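Local coordinates for DUF3256 domain-containing protein (Porphyromonas gingivalis W83, PDB 2P3P), which is of unknown function but is probably a membrane-associated protein able to bind metal ions, magnesium among them, at residues A[66-71]-A[78-83]; A[90-95]-A[112-117]; A[105-110]-A[155-160]. One frame throughout, in Å; residues are numbered along the deposited sequence.

Contact 1 of 3, residues A[66-71]-A[78-83]; sequences NFIRIQ and VFMRIL
The backbone carbonyl oxygen of N66 is gripped twice: R81 NE donates to N66 O over 2.8 Å, near the guanidinium plane, and a water that also accepts from I82 N donates to the same oxygen. Arginine suits this place because its long chain, bent at chi3 (68°), turns NE back to the carbonyl just before strand 67-72, while its CG lies 3.7 Å from F67 CB. Beyond this point the hairpin 67-72/77-84 is regular and antiparallel. I68 and M80, then I70 and V78, form hydrogen-bonded pairs, the shortest bond running from I70 N to V78 O at 2.7 Å. Between them R69 and F79 make a non-hydrogen-bonded pair. The F79 ring, its CG swung anti to the backbone N (chi1 -179°), sets CD1 over the centre of the R69 guanidinium, the two planes 28° apart; R69 NH2 reaches F79 CE1 at 3.4 Å, and salt bridges to E77 and E161 hold the charged end. The F67 ring is nearly parallel to that of F79 but slid aside. β-Branched I68, I70 and V78 and the selenomethionine M80 pack on the other face, I68 CB on M80 CG. Strands 58-64 and 90-98 flank the hairpin, and helix 11-18 packs against I68.

Contact 2 of 3, residues A[90-95]-A[112-117]; sequences SVICVV and TEWKPL
Strand 90-95 and the bend of 112-117 share no direct hydrogen bond; their backbones come nearest at V91 and T112, with CA atoms 5.6 Å apart, and two waters bridge S90 and T112. One water donates to S90 O and accepts from T112 N at 2.9 Å. A second accepts from S90 N and donates to T112 OG1. Threonine fits this edge because its two branches part company: OG1 serves the water and bonds to E113 OE2 at 2.7 Å, meeting the carboxylate from above its plane, whereas CG2 rests on S90 CB at 3.9 Å. In the meandering antiparallel sheet, strand 104-111 lies between strands 90-98 and 116-117, so this contact is made by the chain as it curls past the end of that intervening strand. W114 adopts a left-handed backbone conformation in the bend, and its indole receives I92 CD1 in a CH-pi contact, 3.6 Å from the centroid of the six-membered ring and 12° off the normal. An extended isoleucine chain (chi2 169°) carries the methyl to that face, while W114 NE1 is bonded to the carbonyl of C15 in helix 11-18. At the other end of the bend, V91 CG1 meets L117 CD1 at 3.9 Å, one methyl of each touching where the side chains cross at a slant.

Contact 3 of 3, residues A[105-110]-A[155-160]; sequences SRIDFY and MQVSLS
S105 is bound to strand 155-159 through both backbone and side chain. V157 N donates to S105 OG over 2.8 Å in an almost straight bond (172°), and S105 N donates to M155 O at 2.9 Å. Serine suits the position because its short side chain brings the hydroxyl close to the backbone: with OG beside its own N (chi1 -64°), it takes V157 N much as a strand carbonyl might. The same hydroxyl is hydrogen-bonded to T97 OG1, which ties it back to strand 90-98. A water donates to both S105 O and M155 O, each at 2.8 Å, so M155 O takes two hydrogens. The strands run at 48° and come together only near S105, a corner where the long antiparallel sheet containing 104-111 meets the four-stranded one that begins with 155-159. Past this corner they diverge and apolar chains take over. V157 CB lies 3.7 Å from S105 CB, and its CG1, anti to the backbone N, points to I107 CD1 at 4.2 Å. Compact β-branched residues such as V157 and I107 favour extended strands and offer methyls to the wedge between them; I107 also touches W123, and V157 rests on I168 of strand 165-170.

From the N terminus, contact 1 comes first and closes the short hairpin between strands 67-72 and 77-84. The chain then turns into strand 90-98, which pairs with 77-84, so contacts 1 and 2 follow in series yet touch through backbone bonds such as F79 with V95. Contact 2 closes a longer loop around strand 104-111. Contact 3 starts within that loop and ends far beyond it, so the two cross: 105-110 lies between the segments of contact 2, while 155-160 follows after helix 141-146. Contact 1 joins successive strands, whereas contact 2 reaches past 104-111 to the turn before edge strand 116-117. Contact 3 fastens this seven-stranded meander to the four-stranded sheet; L159 and, just after its strand, S160 also reach F79 and R81.

Contact 1 of 3, residues A[66-71]-A[78-83]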
ATOM      1  N   ASN A  66      -2.734  -5.433 -14.921  1.00  8.31           N
ATOM      2  CA  ASN A  66      -3.342  -5.689 -13.621  1.00  8.66           C
ATOM      3  C   ASN A  66      -2.790  -4.954 -12.419  1.00  9.13           C
ATOM      4  O   ASN A  66      -3.350  -5.082 -11.334  1.00  9.05           O
ATOM      5  CB  ASN A  66      -3.362  -7.187 -13.352  1.00  9.62           C
ATOM      6  CG  ASN A  66      -4.215  -7.920 -14.370  1.00 11.62           C
ATOM      7  OD1 ASN A  66      -3.758  -8.871 -14.993  1.00 19.55           O
ATOM      8  ND2 ASN A  66      -5.450  -7.458 -14.556  1.00 12.27           N
ATOM      9  N   PHE A  67      -1.744  -4.168 -12.597  1.00  7.68           N
ATOM     10  CA  PHE A  67      -1.264  -3.314 -11.498  1.00  8.21           C
ATOM     11  C   PHE A  67      -0.307  -2.236 -12.046  1.00  8.51           C
ATOM     12  O   PHE A  67       0.357  -2.439 -13.085  1.00  6.98           O
ATOM     13  CB  PHE A  67      -0.530  -4.172 -10.456  1.00  8.62           C
ATOM     14  CG  PHE A  67       0.755  -4.796 -10.984  1.00  8.63           C
ATOM     15  CD1 PHE A  67       1.961  -4.107 -10.883  1.00 10.91           C
ATOM     16  CD2 PHE A  67       0.761  -6.060 -11.545  1.00  9.12           C
ATOM     17  CE1 PHE A  67       3.120  -4.637 -11.375  1.00 12.19           C
ATOM     18  CE2 PHE A  67       1.984  -6.603 -12.060  1.00 10.04           C
ATOM     19  CZ  PHE A  67       3.120  -5.892 -11.959  1.00  9.19           C
ATOM     20  N   ILE A  68      -0.246  -1.105 -11.351  1.00  8.65           N
ATOM     21  CA  ILE A  68       0.710  -0.047 -11.620  1.00  7.85           C
ATOM     22  C   ILE A  68       1.454   0.242 -10.300  1.00  8.17           C
ATOM     23  O   ILE A  68       0.822   0.435  -9.256  1.00  7.72           O
ATOM     24  CB  ILE A  68      -0.015   1.225 -12.126  1.00  8.16           C
ATOM     25  CG1 ILE A  68      -0.604   0.936 -13.526  1.00  7.04           C
ATOM     26  CG2 ILE A  68       0.904   2.451 -12.056  1.00  9.58           C
ATOM     27  CD1 ILE A  68      -1.546   1.944 -13.999  1.00  6.99           C
ATOM     28  N   ARG A  69       2.787   0.283 -10.374  1.00  7.15           N
ATOM     29  CA  ARG A  69       3.617   0.561  -9.206  1.00  8.46           C
ATOM     30  C   ARG A  69       4.512   1.711  -9.580  1.00  8.48           C
ATOM     31  O   ARG A  69       5.262   1.634 -10.577  1.00  9.95           O
ATOM     32  CB  ARG A  69       4.426  -0.676  -8.784  1.00  7.78           C
ATOM     33  CG  ARG A  69       5.231  -0.477  -7.462  1.00  8.97           C
ATOM     34  CD  ARG A  69       6.125  -1.676  -7.128  1.00 10.49           C
ATOM     35  NE  ARG A  69       5.485  -2.980  -6.944  1.00 10.96           N
ATOM     36  CZ  ARG A  69       4.882  -3.401  -5.841  1.00 13.15           C
ATOM     37  NH1 ARG A  69       4.682  -2.608  -4.776  1.00 11.85           N
ATOM     38  NH2 ARG A  69       4.388  -4.623  -5.830  1.00 14.17           N
ATOM     39  N   ILE A  70       4.374   2.786  -8.825  1.00  9.12           N
ATOM     40  CA  ILE A  70       5.112   4.010  -9.026  1.00  8.77           C
ATOM     41  C   ILE A  70       6.049   4.308  -7.826  1.00  8.14           C
ATOM     42  O   ILE A  70       5.638   4.216  -6.661  1.00  8.00           O
ATOM     43  CB  ILE A  70       4.113   5.149  -9.204  1.00  9.12           C
ATOM     44  CG1 ILE A  70       3.041   4.762 -10.241  1.00  9.63           C
ATOM     45  CG2 ILE A  70       4.793   6.370  -9.651  1.00 11.61           C
ATOM     46  CD1 ILE A  70       2.006   5.823 -10.445  1.00 10.37           C
ATOM     47  N   GLN A  71       7.299   4.656  -8.102  1.00  6.90           N
ATOM     48  CA  GLN A  71       8.193   5.128  -7.079  1.00  8.42           C
ATOM     49  C   GLN A  71       8.426   6.611  -7.290  1.00  8.62           C
ATOM     50  O   GLN A  71       8.725   7.040  -8.405  1.00  9.39           O
ATOM     51  CB  GLN A  71       9.547   4.414  -7.120  1.00  9.05           C
ATOM     52  CG  GLN A  71       9.416   2.857  -7.051  1.00 10.51           C
ATOM     53  CD  GLN A  71       8.793   2.307  -5.753  1.00 14.12           C
ATOM     54  OE1 GLN A  71       8.203   1.210  -5.760  1.00 11.92           O
ATOM     55  NE2 GLN A  71       8.905   3.050  -4.661  1.00  9.24           N
ATOM     56  N   VAL A  78       3.452   4.350  -4.763  1.00  7.21           N
ATOM     57  CA  VAL A  78       2.020   4.242  -5.042  1.00  7.75           C
ATOM     58  C   VAL A  78       1.791   2.986  -5.854  1.00  8.41           C
ATOM     59  O   VAL A  78       2.373   2.821  -6.945  1.00  8.03           O
ATOM     60  CB  VAL A  78       1.531   5.483  -5.850  1.00  7.05           C
ATOM     61  CG1 VAL A  78       0.024   5.315  -6.362  1.00  8.83           C
ATOM     62  CG2 VAL A  78       1.766   6.749  -5.111  1.00  7.29           C
ATOM     63  N   PHE A  79       0.942   2.101  -5.317  1.00  8.43           N
ATOM     64  CA  PHE A  79       0.647   0.835  -5.954  1.00  8.20           C
ATOM     65  C   PHE A  79      -0.868   0.788  -6.102  1.00  8.48           C
ATOM     66  O   PHE A  79      -1.577   1.022  -5.149  1.00  8.72           O
ATOM     67  CB  PHE A  79       1.155  -0.317  -5.117  1.00  9.09           C
ATOM     68  CG  PHE A  79       0.909  -1.642  -5.729  1.00  7.99           C
ATOM     69  CD1 PHE A  79       1.785  -2.132  -6.707  1.00 10.90           C
ATOM     70  CD2 PHE A  79      -0.188  -2.403  -5.360  1.00 11.33           C
ATOM     71  CE1 PHE A  79       1.571  -3.404  -7.305  1.00  9.62           C
ATOM     72  CE2 PHE A  79      -0.404  -3.667  -5.952  1.00 12.56           C
ATOM     73  CZ  PHE A  79       0.460  -4.148  -6.930  1.00  9.44           C
HETATM   74  N   MSE A  80      -1.348   0.553  -7.305  1.00  8.87           N
HETATM   75  CA  MSE A  80      -2.787   0.574  -7.516  1.00  9.61           C
HETATM   76  C   MSE A  80      -3.235  -0.574  -8.374  1.00  8.99           C
HETATM   77  O   MSE A  80      -2.495  -1.063  -9.272  1.00  8.82           O
HETATM   78  CB  MSE A  80      -3.245   1.892  -8.161  1.00 10.22           C
HETATM   79  CG  MSE A  80      -2.794   2.056  -9.554  1.00  9.50           C
HETATM   80 SE   MSE A  80      -3.505   3.713 -10.375  0.80 16.05          SE
HETATM   81  CE  MSE A  80      -2.454   4.943  -9.354  1.00 12.07           C
ATOM     82  N   ARG A  81      -4.456  -1.008  -8.089  1.00  8.90           N
ATOM     83  CA  ARG A  81      -5.066  -2.180  -8.736  1.00  8.76           C
ATOM     84  C   ARG A  81      -6.568  -2.004  -8.714  1.00  7.93           C
ATOM     85  O   ARG A  81      -7.058  -1.322  -7.840  1.00  7.94           O
ATOM     86  CB  ARG A  81      -4.754  -3.462  -7.976  1.00 10.05           C
ATOM     87  CG  ARG A  81      -3.337  -3.917  -8.085  1.00 10.43           C
ATOM     88  CD  ARG A  81      -3.188  -5.392  -7.782  1.00 11.25           C
ATOM     89  NE  ARG A  81      -3.827  -6.204  -8.811  1.00 12.37           N
ATOM     90  CZ  ARG A  81      -4.276  -7.424  -8.600  1.00 13.62           C
ATOM     91  NH1 ARG A  81      -4.219  -7.951  -7.392  1.00 13.48           N
ATOM     92  NH2 ARG A  81      -4.828  -8.096  -9.596  1.00 15.73           N
ATOM     93  N   ILE A  82      -7.267  -2.672  -9.634  1.00  7.69           N
ATOM     94  CA  ILE A  82      -8.706  -2.861  -9.596  1.00  8.65           C
ATOM     95  C   ILE A  82      -9.007  -4.094  -8.729  1.00  8.92           C
ATOM     96  O   ILE A  82      -8.357  -5.119  -8.828  1.00 10.34           O
ATOM     97  CB  ILE A  82      -9.297  -3.108 -11.032  1.00  9.67           C
ATOM     98  CG1 ILE A  82      -9.013  -1.934 -11.922  1.00 10.41           C
ATOM     99  CG2 ILE A  82     -10.849  -3.180 -11.001  1.00  9.10           C
ATOM    100  CD1 ILE A  82      -9.764  -0.714 -11.489  1.00 12.75           C
ATOM    101  N   LEU A  83     -10.052  -3.991  -7.937  1.00  8.91           N
ATOM    102  CA  LEU A  83     -10.618  -5.105  -7.178  1.00  8.81           C
ATOM    103  C   LEU A  83     -12.103  -5.220  -7.517  1.00  8.05           C
ATOM    104  O   LEU A  83     -12.818  -4.217  -7.734  1.00  7.01           O
ATOM    105  CB  LEU A  83     -10.461  -4.901  -5.669  1.00  8.64           C
ATOM    106  CG  LEU A  83      -9.071  -4.690  -5.089  1.00  9.91           C
ATOM    107  CD1 LEU A  83      -9.137  -4.327  -3.599  1.00  9.78           C
ATOM    108  CD2 LEU A  83      -8.254  -5.930  -5.342  1.00 10.62           C
TER
HETATM  109  O   HOH W   1      -5.953  -4.518 -11.344  1.00 26.66           O

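Contact 2 of 3, residues A[90-95]-A[112-117]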
ATOM      1  N   SER A  90     -16.398  -2.697 -10.277  1.00  7.03           N
ATOM      2  CA  SER A  90     -15.062  -2.649  -9.680  1.00  5.82           C
ATOM      3  C   SER A  90     -14.871  -1.422  -8.795  1.00  6.29           C
ATOM      4  O   SER A  90     -15.561  -0.425  -8.951  1.00  5.29           O
ATOM      5  CB  SER A  90     -14.019  -2.564 -10.796  1.00  6.46           C
ATOM      6  OG  SER A  90     -13.859  -3.820 -11.415  1.00  7.61           O
ATOM      7  N   VAL A  91     -13.866  -1.493  -7.925  1.00  7.11           N
ATOM      8  CA  VAL A  91     -13.314  -0.320  -7.235  1.00  7.11           C
ATOM      9  C   VAL A  91     -11.771  -0.288  -7.432  1.00  7.43           C
ATOM     10  O   VAL A  91     -11.137  -1.313  -7.751  1.00  7.14           O
ATOM     11  CB  VAL A  91     -13.701  -0.268  -5.728  1.00  8.31           C
ATOM     12  CG1 VAL A  91     -15.233  -0.142  -5.564  1.00  8.49           C
ATOM     13  CG2 VAL A  91     -13.169  -1.440  -4.975  1.00  8.54           C
ATOM     14  N   ILE A  92     -11.189   0.903  -7.261  1.00  7.12           N
ATOM     15  CA  ILE A  92      -9.717   1.098  -7.341  1.00  6.66           C
ATOM     16  C   ILE A  92      -9.138   1.127  -5.911  1.00  6.86           C
ATOM     17  O   ILE A  92      -9.605   1.877  -5.075  1.00  6.60           O
ATOM     18  CB  ILE A  92      -9.353   2.437  -8.049  1.00  6.52           C
ATOM     19  CG1 ILE A  92     -10.072   2.542  -9.404  1.00  6.44           C
ATOM     20  CG2 ILE A  92      -7.789   2.562  -8.235  1.00  6.98           C
ATOM     21  CD1 ILE A  92     -10.021   3.868 -10.053  1.00  6.62           C
ATOM     22  N   CYS A  93      -8.098   0.321  -5.687  1.00  6.88           N
ATOM     23  CA  CYS A  93      -7.413   0.253  -4.412  1.00  7.31           C
ATOM     24  C   CYS A  93      -6.020   0.783  -4.629  1.00  7.40           C
ATOM     25  O   CYS A  93      -5.313   0.314  -5.543  1.00  5.89           O
ATOM     26  CB  CYS A  93      -7.346  -1.200  -3.928  1.00  7.96           C
ATOM     27  SG  CYS A  93      -6.432  -1.385  -2.325  1.00  8.63           S
ATOM     28  N   VAL A  94      -5.618   1.780  -3.822  1.00  7.33           N
ATOM     29  CA  VAL A  94      -4.338   2.427  -4.031  1.00  7.89           C
ATOM     30  C   VAL A  94      -3.660   2.354  -2.689  1.00  7.89           C
ATOM     31  O   VAL A  94      -4.258   2.701  -1.673  1.00  9.92           O
ATOM     32  CB  VAL A  94      -4.439   3.907  -4.527  1.00  7.34           C
ATOM     33  CG1 VAL A  94      -3.045   4.471  -4.870  1.00  7.34           C
ATOM     34  CG2 VAL A  94      -5.322   4.019  -5.743  1.00  9.71           C
ATOM     35  N   VAL A  95      -2.433   1.853  -2.685  1.00  8.59           N
ATOM     36  CA  VAL A  95      -1.670   1.718  -1.459  1.00  8.24           C
ATOM     37  C   VAL A  95      -0.455   2.620  -1.628  1.00  9.55           C
ATOM     38  O   VAL A  95       0.348   2.447  -2.560  1.00  6.78           O
ATOM     39  CB  VAL A  95      -1.219   0.239  -1.175  1.00  7.86           C
ATOM     40  CG1 VAL A  95      -0.464   0.151   0.155  1.00  7.36           C
ATOM     41  CG2 VAL A  95      -2.376  -0.717  -1.180  1.00  8.42           C
ATOM     42  N   THR A 112     -14.303   3.608  -9.933  1.00  7.97           N
ATOM     43  CA  THR A 112     -13.539   3.637 -11.201  1.00  8.05           C
ATOM     44  C   THR A 112     -13.559   5.016 -11.889  1.00  7.89           C
ATOM     45  O   THR A 112     -12.812   5.254 -12.845  1.00  7.40           O
ATOM     46  CB  THR A 112     -13.976   2.522 -12.150  1.00  7.30           C
ATOM     47  OG1 THR A 112     -15.405   2.471 -12.220  1.00 10.28           O
ATOM     48  CG2 THR A 112     -13.492   1.152 -11.673  1.00  9.53           C
ATOM     49  N   GLU A 113     -14.430   5.901 -11.420  1.00  7.64           N
ATOM     50  CA  GLU A 113     -14.503   7.292 -11.881  1.00  8.11           C
ATOM     51  C   GLU A 113     -13.817   8.283 -10.943  1.00  7.69           C
ATOM     52  O   GLU A 113     -14.089   9.509 -11.029  1.00  8.79           O
ATOM     53  CB  GLU A 113     -15.959   7.742 -12.026  1.00  8.17           C
ATOM     54  CG  GLU A 113     -16.789   6.974 -13.074  1.00 10.55           C
ATOM     55  CD  GLU A 113     -17.067   5.519 -12.629  1.00  9.57           C
ATOM     56  OE1 GLU A 113     -17.625   5.283 -11.541  1.00 11.34           O
ATOM     57  OE2 GLU A 113     -16.668   4.595 -13.363  1.00 11.33           O
ATOM     58  N   TRP A 114     -12.983   7.746 -10.049  1.00  8.00           N
ATOM     59  CA  TRP A 114     -12.105   8.487  -9.111  1.00  8.24           C
ATOM     60  C   TRP A 114     -12.835   9.234  -7.987  1.00  8.72           C
ATOM     61  O   TRP A 114     -12.343  10.228  -7.448  1.00  8.88           O
ATOM     62  CB  TRP A 114     -11.133   9.346  -9.914  1.00  7.34           C
ATOM     63  CG  TRP A 114     -10.200   8.459 -10.688  1.00  7.40           C
ATOM     64  CD1 TRP A 114     -10.235   8.174 -12.018  1.00  6.76           C
ATOM     65  CD2 TRP A 114      -9.141   7.697 -10.141  1.00  2.36           C
ATOM     66  NE1 TRP A 114      -9.210   7.298 -12.333  1.00  5.80           N
ATOM     67  CE2 TRP A 114      -8.521   7.017 -11.183  1.00  4.28           C
ATOM     68  CE3 TRP A 114      -8.607   7.584  -8.846  1.00  5.23           C
ATOM     69  CZ2 TRP A 114      -7.410   6.182 -10.978  1.00  5.58           C
ATOM     70  CZ3 TRP A 114      -7.503   6.740  -8.652  1.00  5.63           C
ATOM     71  CH2 TRP A 114      -6.943   6.056  -9.710  1.00  5.81           C
ATOM     72  N   LYS A 115     -14.020   8.737  -7.631  1.00  9.45           N
ATOM     73  CA  LYS A 115     -14.772   9.279  -6.501  1.00  9.97           C
ATOM     74  C   LYS A 115     -14.203   8.588  -5.285  1.00  9.79           C
ATOM     75  O   LYS A 115     -14.166   7.372  -5.270  1.00  9.67           O
ATOM     76  CB  LYS A 115     -16.274   8.976  -6.655  1.00  9.44           C
ATOM     77  CG  LYS A 115     -17.190   9.539  -5.574  1.00 11.98           C
ATOM     78  CD  LYS A 115     -18.643   9.026  -5.791  1.00 11.69           C
ATOM     79  CE  LYS A 115     -19.649   9.737  -4.936  1.00 15.82           C
ATOM     80  NZ  LYS A 115     -19.585   9.259  -3.552  1.00 17.86           N
ATOM     81  N   PRO A 116     -13.730   9.350  -4.281  1.00 10.49           N
ATOM     82  CA  PRO A 116     -13.176   8.723  -3.080  1.00 10.20           C
ATOM     83  C   PRO A 116     -14.221   8.011  -2.215  1.00 10.75           C
ATOM     84  O   PRO A 116     -15.336   8.512  -2.019  1.00 10.05           O
ATOM     85  CB  PRO A 116     -12.541   9.891  -2.322  1.00 10.37           C
ATOM     86  CG  PRO A 116     -13.201  11.081  -2.833  1.00 10.40           C
ATOM     87  CD  PRO A 116     -13.629  10.818  -4.213  1.00 10.66           C
ATOM     88  N   LEU A 117     -13.839   6.838  -1.733  1.00 10.63           N
ATOM     89  CA  LEU A 117     -14.702   6.049  -0.900  1.00 10.60           C
ATOM     90  C   LEU A 117     -14.122   6.026   0.504  1.00 11.21           C
ATOM     91  O   LEU A 117     -12.954   6.299   0.705  1.00 10.97           O
ATOM     92  CB  LEU A 117     -14.908   4.685  -1.495  1.00 10.27           C
ATOM     93  CG  LEU A 117     -15.513   4.641  -2.912  1.00 10.54           C
ATOM     94  CD1 LEU A 117     -15.461   3.200  -3.491  1.00 10.70           C
ATOM     95  CD2 LEU A 117     -16.956   5.200  -2.919  1.00  9.66           C
TER
HETATM   96  O   HOH W   2     -16.542   2.055  -8.867  1.00 14.69           O
HETATM   97  O   HOH W   3     -16.999  -0.321 -11.839  1.00 19.03           O

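Contact 3 of 3, residues A[105-110]-A[155-160]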
ATOM      1  N   SER A 105       2.145   2.703   5.383  1.00  6.76           N
ATOM      2  CA  SER A 105       1.251   2.699   4.254  1.00  7.00           C
ATOM      3  C   SER A 105      -0.099   3.343   4.596  1.00  5.88           C
ATOM      4  O   SER A 105      -0.566   3.240   5.721  1.00  6.30           O
ATOM      5  CB  SER A 105       1.003   1.249   3.806  1.00  6.06           C
ATOM      6  OG  SER A 105       2.197   0.635   3.336  1.00  7.15           O
ATOM      7  N   ARG A 106      -0.737   3.909   3.556  1.00  6.90           N
ATOM      8  CA  ARG A 106      -2.144   4.310   3.580  1.00  8.27           C
ATOM      9  C   ARG A 106      -2.816   3.513   2.473  1.00  7.34           C
ATOM     10  O   ARG A 106      -2.230   3.337   1.411  1.00  9.48           O
ATOM     11  CB  ARG A 106      -2.292   5.801   3.287  1.00  9.27           C
ATOM     12  CG  ARG A 106      -1.617   6.704   4.301  1.00 12.31           C
ATOM     13  CD  ARG A 106      -1.813   8.238   4.020  1.00 13.75           C
ATOM     14  NE  ARG A 106      -1.490   8.528   2.634  1.00 12.88           N
ATOM     15  CZ  ARG A 106      -2.392   8.480   1.657  1.00 13.47           C
ATOM     16  NH1 ARG A 106      -3.652   8.187   1.965  1.00  9.61           N
ATOM     17  NH2 ARG A 106      -2.026   8.650   0.384  1.00 13.31           N
ATOM     18  N   ILE A 107      -3.983   2.980   2.741  1.00  7.50           N
ATOM     19  CA  ILE A 107      -4.804   2.337   1.713  1.00  7.21           C
ATOM     20  C   ILE A 107      -6.006   3.272   1.446  1.00  7.23           C
ATOM     21  O   ILE A 107      -6.770   3.633   2.377  1.00  7.32           O
ATOM     22  CB  ILE A 107      -5.316   0.951   2.140  1.00  7.55           C
ATOM     23  CG1 ILE A 107      -4.202   0.053   2.650  1.00  7.88           C
ATOM     24  CG2 ILE A 107      -6.005   0.252   0.950  1.00  7.60           C
ATOM     25  CD1 ILE A 107      -4.713  -1.274   3.148  1.00  7.48           C
ATOM     26  N   ASP A 108      -6.133   3.690   0.179  1.00  7.07           N
ATOM     27  CA  ASP A 108      -7.239   4.494  -0.299  1.00  7.15           C
ATOM     28  C   ASP A 108      -8.087   3.636  -1.258  1.00  7.43           C
ATOM     29  O   ASP A 108      -7.585   2.745  -1.939  1.00  7.77           O
ATOM     30  CB  ASP A 108      -6.704   5.765  -1.007  1.00  7.06           C
ATOM     31  CG  ASP A 108      -5.983   6.693  -0.072  1.00  8.22           C
ATOM     32  OD1 ASP A 108      -6.534   6.942   1.026  1.00 11.84           O
ATOM     33  OD2 ASP A 108      -4.879   7.171  -0.419  1.00 13.34           O
ATOM     34  N   PHE A 109      -9.389   3.892  -1.263  1.00  7.44           N
ATOM     35  CA  PHE A 109     -10.324   3.305  -2.237  1.00  7.47           C
ATOM     36  C   PHE A 109     -11.047   4.365  -3.009  1.00  8.42           C
ATOM     37  O   PHE A 109     -11.389   5.421  -2.451  1.00  6.61           O
ATOM     38  CB  PHE A 109     -11.319   2.387  -1.568  1.00  8.57           C
ATOM     39  CG  PHE A 109     -10.704   1.137  -1.041  1.00  6.53           C
ATOM     40  CD1 PHE A 109     -10.762  -0.049  -1.755  1.00  9.39           C
ATOM     41  CD2 PHE A 109     -10.061   1.156   0.199  1.00 10.92           C
ATOM     42  CE1 PHE A 109     -10.201  -1.190  -1.226  1.00 11.15           C
ATOM     43  CE2 PHE A 109      -9.502   0.010   0.736  1.00  8.59           C
ATOM     44  CZ  PHE A 109      -9.567  -1.138   0.040  1.00  7.77           C
ATOM     45  N   TYR A 110     -11.244   4.105  -4.311  1.00  8.70           N
ATOM     46  CA  TYR A 110     -12.004   4.992  -5.197  1.00  8.76           C
ATOM     47  C   TYR A 110     -12.981   4.201  -6.029  1.00  8.73           C
ATOM     48  O   TYR A 110     -12.772   2.996  -6.303  1.00  9.24           O
ATOM     49  CB  TYR A 110     -11.112   5.739  -6.181  1.00  8.21           C
ATOM     50  CG  TYR A 110     -10.060   6.602  -5.602  1.00  7.56           C
ATOM     51  CD1 TYR A 110     -10.219   7.974  -5.514  1.00  8.98           C
ATOM     52  CD2 TYR A 110      -8.877   6.050  -5.194  1.00  9.72           C
ATOM     53  CE1 TYR A 110      -9.191   8.772  -4.982  1.00  9.25           C
ATOM     54  CE2 TYR A 110      -7.880   6.795  -4.709  1.00 10.99           C
ATOM     55  CZ  TYR A 110      -8.010   8.144  -4.607  1.00  9.66           C
ATOM     56  OH  TYR A 110      -6.906   8.786  -4.074  1.00  8.90           O
HETATM   57  N   MSE A 155       3.015   0.535  10.032  1.00  6.30           N
HETATM   58  CA  MSE A 155       2.790  -0.721   9.333  1.00  5.62           C
HETATM   59  C   MSE A 155       2.912  -0.510   7.824  1.00  5.75           C
HETATM   60  O   MSE A 155       2.431   0.483   7.255  1.00  4.75           O
HETATM   61  CB  MSE A 155       1.413  -1.345   9.671  1.00  5.98           C
HETATM   62  CG  MSE A 155       1.210  -1.659  11.154  1.00  6.50           C
HETATM   63 SE   MSE A 155      -0.665  -1.977  11.543  0.80  7.66          SE
HETATM   64  CE  MSE A 155      -0.619  -1.824  13.539  1.00  6.46           C
ATOM     65  N   GLN A 156       3.597  -1.446   7.181  1.00  6.76           N
ATOM     66  CA  GLN A 156       3.787  -1.428   5.739  1.00  7.55           C
ATOM     67  C   GLN A 156       2.912  -2.501   5.079  1.00  7.83           C
ATOM     68  O   GLN A 156       2.955  -3.692   5.435  1.00  8.68           O
ATOM     69  CB  GLN A 156       5.266  -1.706   5.395  1.00  7.36           C
ATOM     70  CG  GLN A 156       5.532  -1.672   3.884  1.00  8.11           C
ATOM     71  CD  GLN A 156       7.005  -1.727   3.549  1.00  8.85           C
ATOM     72  OE1 GLN A 156       7.850  -2.056   4.413  1.00  9.86           O
ATOM     73  NE2 GLN A 156       7.312  -1.495   2.301  1.00  7.89           N
ATOM     74  N   VAL A 157       2.113  -2.065   4.120  1.00  7.68           N
ATOM     75  CA  VAL A 157       1.271  -2.943   3.361  1.00  7.30           C
ATOM     76  C   VAL A 157       1.838  -3.266   1.970  1.00  7.47           C
ATOM     77  O   VAL A 157       2.364  -2.393   1.297  1.00  7.63           O
ATOM     78  CB  VAL A 157      -0.070  -2.257   3.180  1.00  7.59           C
ATOM     79  CG1 VAL A 157      -0.978  -3.059   2.265  1.00  8.45           C
ATOM     80  CG2 VAL A 157      -0.734  -2.005   4.590  1.00  7.14           C
ATOM     81  N   SER A 158       1.679  -4.525   1.572  1.00  8.68           N
ATOM     82  CA  SER A 158       1.947  -4.983   0.187  1.00  7.62           C
ATOM     83  C   SER A 158       0.706  -5.679  -0.393  1.00  7.55           C
ATOM     84  O   SER A 158       0.359  -6.777   0.012  1.00  7.03           O
ATOM     85  CB  SER A 158       3.091  -5.977   0.164  1.00  8.12           C
ATOM     86  OG  SER A 158       3.490  -6.226  -1.180  1.00  7.95           O
ATOM     87  N   LEU A 159       0.051  -5.029  -1.323  1.00  7.28           N
ATOM     88  CA  LEU A 159      -1.037  -5.687  -2.086  1.00  7.56           C
ATOM     89  C   LEU A 159      -0.408  -6.599  -3.139  1.00  6.54           C
ATOM     90  O   LEU A 159       0.557  -6.221  -3.849  1.00  4.98           O
ATOM     91  CB  LEU A 159      -1.900  -4.580  -2.720  1.00  7.94           C
ATOM     92  CG  LEU A 159      -3.086  -5.000  -3.545  1.00  7.11           C
ATOM     93  CD1 LEU A 159      -4.075  -5.811  -2.719  1.00  9.28           C
ATOM     94  CD2 LEU A 159      -3.715  -3.703  -4.102  1.00  6.43           C
ATOM     95  N   SER A 160      -0.906  -7.830  -3.235  1.00  7.42           N
ATOM     96  CA  SER A 160      -0.460  -8.738  -4.288  1.00  7.86           C
ATOM     97  C   SER A 160      -0.666  -8.177  -5.699  1.00  8.44           C
ATOM     98  O   SER A 160      -1.626  -7.433  -5.994  1.00  9.13           O
ATOM     99  CB  SER A 160      -1.142 -10.110  -4.182  1.00  8.02           C
ATOM    100  OG  SER A 160      -0.685 -11.017  -5.220  1.00  9.15           O
TER
HETATM  101  O   HOH W   4      -0.332   0.859   7.258  1.00 12.54           O